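Local coordinates for protein pullulanase (Bacillus acidopullulyticus, PDB 2WAN) that hydrolyses the alpha-1,6-glucosidic linkages of pullulan and probably those of related starch-derived branched polysaccharides, at residues 412-417 and 526-531; 520-525 and 531-536; 536-541 and 614-619. All coordinates share one frame; numbering follows the deposited sequence. Where two conformers were deposited one is given.

Contact 1 (412-417 and 526-531); sequences KATDPA and EGTARI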
# COMPACT_ATOMS: atom_id res chain seq x y z
N LYS A 412 5.84 -8.55 29.00
CA LYS A 412 7.21 -8.65 29.55
C LYS A 412 7.68 -10.10 29.65
O LYS A 412 8.81 -10.43 29.26
CB LYS A 412 7.29 -8.00 30.94
CG LYS A 412 7.17 -6.49 30.94
CD LYS A 412 7.98 -5.85 29.84
CE LYS A 412 7.10 -5.53 28.64
NZ LYS A 412 7.80 -4.71 27.64
N ALA A 413 6.81 -10.97 30.16
CA ALA A 413 7.12 -12.38 30.36
C ALA A 413 7.36 -13.11 29.05
O ALA A 413 7.97 -14.17 29.04
CB ALA A 413 6.00 -13.06 31.15
N THR A 414 6.87 -12.53 27.94
CA THR A 414 7.11 -13.15 26.61
C THR A 414 8.48 -12.87 26.02
O THR A 414 8.87 -13.50 25.03
CB THR A 414 6.03 -12.75 25.56
OG1 THR A 414 6.21 -11.38 25.17
CG2 THR A 414 4.63 -12.89 26.15
N ASP A 415 9.22 -11.90 26.59
CA ASP A 415 10.51 -11.54 26.01
C ASP A 415 11.48 -12.70 26.17
O ASP A 415 11.58 -13.29 27.27
CB ASP A 415 11.11 -10.32 26.73
CG ASP A 415 10.38 -9.03 26.45
OD1 ASP A 415 9.54 -8.94 25.53
OD2 ASP A 415 10.66 -8.05 27.18
N PRO A 416 12.22 -13.05 25.10
CA PRO A 416 13.23 -14.08 25.28
C PRO A 416 14.43 -13.54 26.07
O PRO A 416 14.59 -12.33 26.21
CB PRO A 416 13.65 -14.42 23.84
CG PRO A 416 13.50 -13.11 23.10
CD PRO A 416 12.20 -12.52 23.71
N ALA A 417 15.25 -14.45 26.59
CA ALA A 417 16.47 -14.06 27.30
C ALA A 417 17.36 -13.25 26.36
O ALA A 417 17.46 -13.56 25.16
CB ALA A 417 17.21 -15.31 27.82
N GLU A 526 -0.91 -22.33 21.00
CA GLU A 526 -1.34 -22.04 22.36
C GLU A 526 -0.58 -20.87 22.95
O GLU A 526 0.67 -20.84 22.92
CB GLU A 526 -1.12 -23.26 23.27
CG GLU A 526 -1.98 -24.50 22.94
CD GLU A 526 -3.47 -24.28 23.22
OE1 GLU A 526 -3.82 -23.31 23.91
OE2 GLU A 526 -4.29 -25.07 22.73
N GLY A 527 -1.33 -19.94 23.54
CA GLY A 527 -0.75 -18.90 24.39
C GLY A 527 0.25 -18.00 23.69
O GLY A 527 0.05 -17.62 22.53
N THR A 528 1.35 -17.72 24.38
CA THR A 528 2.29 -16.70 23.93
C THR A 528 3.55 -17.24 23.24
O THR A 528 4.45 -16.45 22.98
CB THR A 528 2.72 -15.78 25.09
OG1 THR A 528 3.37 -16.57 26.10
CG2 THR A 528 1.51 -15.09 25.68
N ALA A 529 3.63 -18.54 22.97
CA ALA A 529 4.80 -19.07 22.24
C ALA A 529 5.01 -18.35 20.92
O ALA A 529 6.14 -18.09 20.51
CB ALA A 529 4.69 -20.57 22.00
N ARG A 530 3.91 -18.01 20.24
CA ARG A 530 4.02 -17.30 18.95
C ARG A 530 4.71 -15.94 19.09
O ARG A 530 5.42 -15.50 18.18
CB ARG A 530 2.65 -17.13 18.32
CG ARG A 530 1.69 -16.30 19.17
CD ARG A 530 0.34 -16.23 18.48
NE ARG A 530 -0.45 -17.47 18.56
CZ ARG A 530 -1.43 -17.79 17.72
NH1 ARG A 530 -1.71 -17.02 16.65
NH2 ARG A 530 -2.13 -18.89 17.94
N ILE A 531 4.51 -15.29 20.25
CA ILE A 531 5.12 -13.98 20.51
C ILE A 531 6.62 -14.15 20.75
O ILE A 531 7.44 -13.52 20.07
CB ILE A 531 4.45 -13.27 21.71
CG1 ILE A 531 2.95 -13.06 21.42
CG2 ILE A 531 5.15 -11.92 22.00
CD1 ILE A 531 2.19 -12.29 22.53

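Contact 2 (520-525 and 531-536); sequences AYATTP and ITELKQ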
# COMPACT_ATOMS: atom_id res chain seq x y z
N ALA A 520 0.48 -20.46 12.87
CA ALA A 520 0.95 -21.62 12.08
C ALA A 520 2.49 -21.70 12.06
O ALA A 520 3.04 -22.79 11.94
CB ALA A 520 0.40 -21.57 10.64
N TYR A 521 3.16 -20.56 12.23
CA TYR A 521 4.63 -20.53 12.21
C TYR A 521 5.27 -20.69 13.60
O TYR A 521 6.49 -20.71 13.71
CB TYR A 521 5.13 -19.24 11.52
CG TYR A 521 4.51 -18.96 10.17
CD1 TYR A 521 4.27 -20.00 9.26
CD2 TYR A 521 4.17 -17.65 9.78
CE1 TYR A 521 3.67 -19.76 8.01
CE2 TYR A 521 3.56 -17.40 8.51
CZ TYR A 521 3.33 -18.47 7.64
OH TYR A 521 2.76 -18.25 6.41
N ALA A 522 4.43 -20.80 14.64
CA ALA A 522 4.92 -21.08 16.00
C ALA A 522 4.94 -22.58 16.24
O ALA A 522 4.22 -23.33 15.56
CB ALA A 522 4.00 -20.41 17.03
N THR A 523 5.73 -23.03 17.23
CA THR A 523 5.76 -24.45 17.57
C THR A 523 4.42 -24.93 18.16
O THR A 523 4.10 -26.13 18.13
CB THR A 523 6.93 -24.82 18.52
OG1 THR A 523 6.81 -24.12 19.76
CG2 THR A 523 8.28 -24.50 17.87
N THR A 524 3.65 -23.98 18.68
CA THR A 524 2.28 -24.24 19.13
C THR A 524 1.46 -22.96 18.99
O THR A 524 1.98 -21.85 19.18
CB THR A 524 2.23 -24.72 20.61
OG1 THR A 524 0.86 -24.96 20.98
CG2 THR A 524 2.79 -23.67 21.55
N PRO A 525 0.16 -23.10 18.66
CA PRO A 525 -0.70 -21.91 18.63
C PRO A 525 -1.21 -21.52 20.00
O PRO A 525 -1.86 -20.49 20.15
CB PRO A 525 -1.86 -22.36 17.73
CG PRO A 525 -1.96 -23.80 17.96
CD PRO A 525 -0.54 -24.29 18.14
N ILE A 531 4.51 -15.29 20.25
CA ILE A 531 5.12 -13.98 20.51
C ILE A 531 6.62 -14.15 20.75
O ILE A 531 7.44 -13.52 20.07
CB ILE A 531 4.45 -13.27 21.71
CG1 ILE A 531 2.95 -13.06 21.42
CG2 ILE A 531 5.15 -11.92 22.00
CD1 ILE A 531 2.19 -12.29 22.53
N THR A 532 6.98 -15.04 21.69
CA THR A 532 8.38 -15.28 22.02
C THR A 532 9.18 -15.75 20.80
O THR A 532 10.31 -15.29 20.58
CB THR A 532 8.48 -16.31 23.15
OG1 THR A 532 7.77 -15.78 24.28
CG2 THR A 532 9.96 -16.55 23.52
N GLU A 533 8.59 -16.65 20.01
CA GLU A 533 9.33 -17.24 18.90
C GLU A 533 9.58 -16.27 17.77
O GLU A 533 10.65 -16.31 17.18
CB GLU A 533 8.67 -18.54 18.40
CG GLU A 533 8.80 -19.65 19.48
CD GLU A 533 7.93 -20.87 19.23
OE1 GLU A 533 7.38 -21.00 18.12
OE2 GLU A 533 7.79 -21.71 20.16
N LEU A 534 8.63 -15.38 17.50
CA LEU A 534 8.86 -14.35 16.49
C LEU A 534 9.90 -13.35 16.98
O LEU A 534 10.77 -12.92 16.22
CB LEU A 534 7.55 -13.67 16.07
CG LEU A 534 7.66 -12.51 15.05
CD1 LEU A 534 8.44 -12.90 13.76
CD2 LEU A 534 6.28 -11.96 14.68
N LYS A 535 9.83 -13.01 18.27
CA LYS A 535 10.89 -12.16 18.83
C LYS A 535 12.25 -12.84 18.70
O LYS A 535 13.23 -12.16 18.43
CB LYS A 535 10.61 -11.80 20.31
CG LYS A 535 9.45 -10.85 20.49
CD LYS A 535 9.15 -10.61 21.99
CE LYS A 535 8.03 -9.57 22.12
NZ LYS A 535 7.54 -9.48 23.54
N GLN A 536 12.31 -14.17 18.89
CA GLN A 536 13.58 -14.88 18.76
C GLN A 536 14.09 -14.84 17.33
O GLN A 536 15.29 -14.71 17.12
CB GLN A 536 13.46 -16.33 19.26
CG GLN A 536 13.30 -16.38 20.78
CD GLN A 536 13.02 -17.79 21.28
OE1 GLN A 536 11.93 -18.33 21.11
NE2 GLN A 536 14.01 -18.37 21.94
O HOH W 1 8.60 -20.90 15.68

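Contact 3 (536-541 and 614-619); sequences QLIQSL and YHVDGF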
# COMPACT_ATOMS: atom_id res chain seq x y z
N GLN A 536 12.31 -14.17 18.89
CA GLN A 536 13.58 -14.88 18.76
C GLN A 536 14.09 -14.84 17.33
O GLN A 536 15.29 -14.71 17.12
CB GLN A 536 13.46 -16.33 19.26
CG GLN A 536 13.30 -16.38 20.78
CD GLN A 536 13.02 -17.79 21.28
OE1 GLN A 536 11.93 -18.33 21.11
NE2 GLN A 536 14.01 -18.37 21.94
N LEU A 537 13.18 -14.94 16.36
CA LEU A 537 13.58 -14.77 14.94
C LEU A 537 14.26 -13.40 14.72
O LEU A 537 15.36 -13.31 14.15
CB LEU A 537 12.37 -14.92 14.01
CG LEU A 537 12.56 -14.70 12.49
CD1 LEU A 537 11.44 -15.39 11.71
CD2 LEU A 537 12.56 -13.21 12.09
N ILE A 538 13.58 -12.36 15.17
CA ILE A 538 14.07 -10.98 15.03
C ILE A 538 15.39 -10.79 15.78
O ILE A 538 16.35 -10.23 15.23
CB ILE A 538 12.98 -9.99 15.49
CG1 ILE A 538 11.77 -10.09 14.56
CG2 ILE A 538 13.52 -8.52 15.59
CD1 ILE A 538 10.48 -9.53 15.18
N GLN A 539 15.45 -11.28 17.01
CA GLN A 539 16.68 -11.22 17.80
C GLN A 539 17.86 -11.88 17.09
O GLN A 539 18.99 -11.33 17.06
CB GLN A 539 16.44 -11.89 19.16
CG GLN A 539 17.59 -11.87 20.12
CD GLN A 539 17.22 -12.53 21.45
OE1 GLN A 539 16.56 -13.58 21.48
NE2 GLN A 539 17.67 -11.93 22.54
N SER A 540 17.61 -13.05 16.51
CA SER A 540 18.63 -13.83 15.82
C SER A 540 19.20 -13.09 14.62
O SER A 540 20.41 -13.03 14.42
CB SER A 540 18.06 -15.17 15.33
OG SER A 540 19.05 -15.91 14.62
N LEU A 541 18.30 -12.54 13.81
CA LEU A 541 18.69 -11.82 12.60
C LEU A 541 19.48 -10.56 13.00
O LEU A 541 20.53 -10.30 12.42
CB LEU A 541 17.49 -11.50 11.71
CG LEU A 541 16.92 -12.72 10.94
CD1 LEU A 541 15.67 -12.37 10.17
CD2 LEU A 541 17.98 -13.31 9.97
N TYR A 614 8.13 -5.57 19.05
CA TYR A 614 8.90 -6.60 18.33
C TYR A 614 10.22 -6.11 17.72
O TYR A 614 10.99 -6.93 17.26
CB TYR A 614 8.05 -7.30 17.25
CG TYR A 614 6.91 -8.15 17.81
CD1 TYR A 614 7.04 -9.55 17.95
CD2 TYR A 614 5.69 -7.56 18.19
CE1 TYR A 614 5.98 -10.32 18.46
CE2 TYR A 614 4.64 -8.32 18.69
CZ TYR A 614 4.80 -9.70 18.83
OH TYR A 614 3.76 -10.45 19.29
N HIS A 615 10.49 -4.81 17.76
CA HIS A 615 11.78 -4.25 17.29
C HIS A 615 11.97 -4.49 15.78
O HIS A 615 13.08 -4.70 15.30
CB HIS A 615 13.01 -4.79 18.06
CG HIS A 615 12.93 -4.64 19.56
ND1 HIS A 615 13.90 -5.15 20.40
CD2 HIS A 615 12.00 -4.07 20.37
CE1 HIS A 615 13.58 -4.89 21.66
NE2 HIS A 615 12.44 -4.24 21.67
N VAL A 616 10.85 -4.45 15.06
CA VAL A 616 10.96 -4.56 13.61
C VAL A 616 11.49 -3.26 13.02
O VAL A 616 11.36 -2.17 13.61
CB VAL A 616 9.66 -5.07 12.92
CG1 VAL A 616 9.35 -6.52 13.36
CG2 VAL A 616 8.48 -4.11 13.16
N ASP A 617 12.19 -3.41 11.89
CA ASP A 617 13.01 -2.32 11.34
C ASP A 617 12.36 -1.59 10.16
O ASP A 617 12.92 -0.60 9.66
CB ASP A 617 14.35 -2.92 10.91
CG ASP A 617 15.04 -3.66 12.04
OD1 ASP A 617 15.55 -2.99 12.96
OD2 ASP A 617 15.09 -4.91 11.98
N GLY A 618 11.20 -2.05 9.72
CA GLY A 618 10.56 -1.43 8.57
C GLY A 618 9.35 -2.21 8.10
O GLY A 618 9.04 -3.25 8.67
N PHE A 619 8.68 -1.68 7.07
CA PHE A 619 7.44 -2.28 6.58
C PHE A 619 7.35 -2.19 5.07
O PHE A 619 7.72 -1.16 4.46
CB PHE A 619 6.18 -1.60 7.16
CG PHE A 619 6.06 -1.74 8.66
CD1 PHE A 619 5.57 -2.92 9.24
CD2 PHE A 619 6.46 -0.71 9.51
CE1 PHE A 619 5.46 -3.05 10.64
CE2 PHE A 619 6.35 -0.84 10.90
CZ PHE A 619 5.86 -2.00 11.46

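Contact 1 (412-417 and 526-531)
Thr414 does most of the work here, pushing its two side-chain branches toward the start of helix 529-543. Its methyl CG2 runs at roughly a right angle into the side chain of Thr528 and settles on CB, 3.6 Å from Thr414 CG2, with Thr528 CG2 also near, at 3.8 Å. The other branch passes Ile531: Thr414 OG1 lies 3.4 Å from Ile531 CG2, and Thr414 CB also rests on that methyl, at 3.8 Å. With chi1 at 72°, Thr414 holds CG2 anti to its carbonyl carbon, which sends the methyl to Thr528 and leaves the hydroxyl against the isoleucine. Thr528 sits at the N-cap position without a capping bond from its side chain. The hydroxyl of Thr414 is served by Leu411 O and Lys535 NZ, while Thr414 O bonds to OG1 of Thr532, the helix residue after Ile531. The connection between strand 406-407 and the first barrel strand 435-438 thus packs on the N-terminal start of helix 529-543 of the catalytic barrel. The contact is van der Waals packing without a hydrogen bond, methyl on methyl and methine at Thr528, hydroxyl oxygen and methine against a methyl at Ile531; Thr414's polar groups find partners outside it.

Contact 2 (520-525 and 531-536)
Glu533 OE1 is gripped twice: by the backbone N-H of Thr523, at 2.8 Å from Thr523 N to Glu533 OE1 and nearly straight at 162°, and by a water that donates to Glu533 OE1 at 2.7 Å and to Tyr521 O at 2.9 Å. The second oxygen is taken by the same threonine, whose hydroxyl donates from Thr523 OG1 to Glu533 OE2 over 2.6 Å. Both protein bonds use syn lone pairs, so the carboxylate faces Thr523 with its two oxygens side by side, and the pair of bonds fixes its rotation. Three donors on the two oxygens are consistent with an ionised glutamate. The chain is extended beyond CG (chi2 167°), reaching straight out from the helix; Ala522 lies against the end, its CA 3.2 Å from Glu533 OE1. Leu458, from another loop, also touches Glu533. Were Glu533 shortened to an alanine, Thr523 N and OG1 would probably lose their acceptors, the water one of its mates, and the loop would be freer to move off the helix. The tie lies within a strand-to-helix connection of the (beta/alpha)8 TIM barrel of the alpha-amylase family, between strand 485-488 and helix 529-543.

Contact 3 (536-541 and 614-619)
The ring of Tyr614 meets the 536-541 helix edge-on: Ile538 CD1 stands beside it, close to the ring plane. Lys535 and Leu534, one turn earlier on the same helix, lie on opposite sides of that plane near the CD1 edge, with 3.7 Å from Lys535 CG to Tyr614 CD1, and the ring also stacks with Trp610. The imidazole of His615 turns away from the helix; it stacks with Trp419 and its ND1 bonds to Asp422.

Ile538 is the single helix residue that fills the contact. Its CD1 lies 3.9 Å from Tyr614 CB and 3.4 Å from Tyr614 O, and its CG2 comes equally close, 3.4 Å, to that same oxygen, so both branch ends gather at the outer end of the carbonyl, CG2 nearly in line with the C=O bond and CD1 off to one side. CG2 also passes His615 O at 3.9 Å. CG1 is anti to the carbonyl carbon of Ile538 (chi1 -65°), and a nearly extended chi2 of 160° carries CD1 out past the oxygen toward Tyr614 CB and Val616 CG1. The 3.7 Å from CD1 to Val616 CG1 is less certain, since Val616 was modelled in two conformers.

His615, with its positive phi of 64°, marks where the chain leaves helix 597-614 and turns toward barrel strand 618-621. Its carbonyl is bonded to His542 NE2, just beyond 536-541. Between the two segments nothing is hydrogen-bonded: one branched aliphatic side chain packs helix 529-543 on that turn by van der Waals contact, against two carbonyl oxygens as well as apolar carbons.

From the N terminus, the chain first passes 412-417, in the connection ahead of barrel strand 435-438, and contact 1 closes a loop of more than a hundred residues when helix 529-543 begins. Contact 2 opens inside that span, at 520-525, and closes only after it, at 531-536, so the two cross; they share Ile531. Contact 3 follows in series: it leaves the same helix at 536-541 and closes at 614-619, where helix 597-614 ends, after strand 547-552. Helix 529-543 is common to all three. Along it, the connection preceding the barrel, the loop before the helix and the turn into strand 618-621 are tied together in succession.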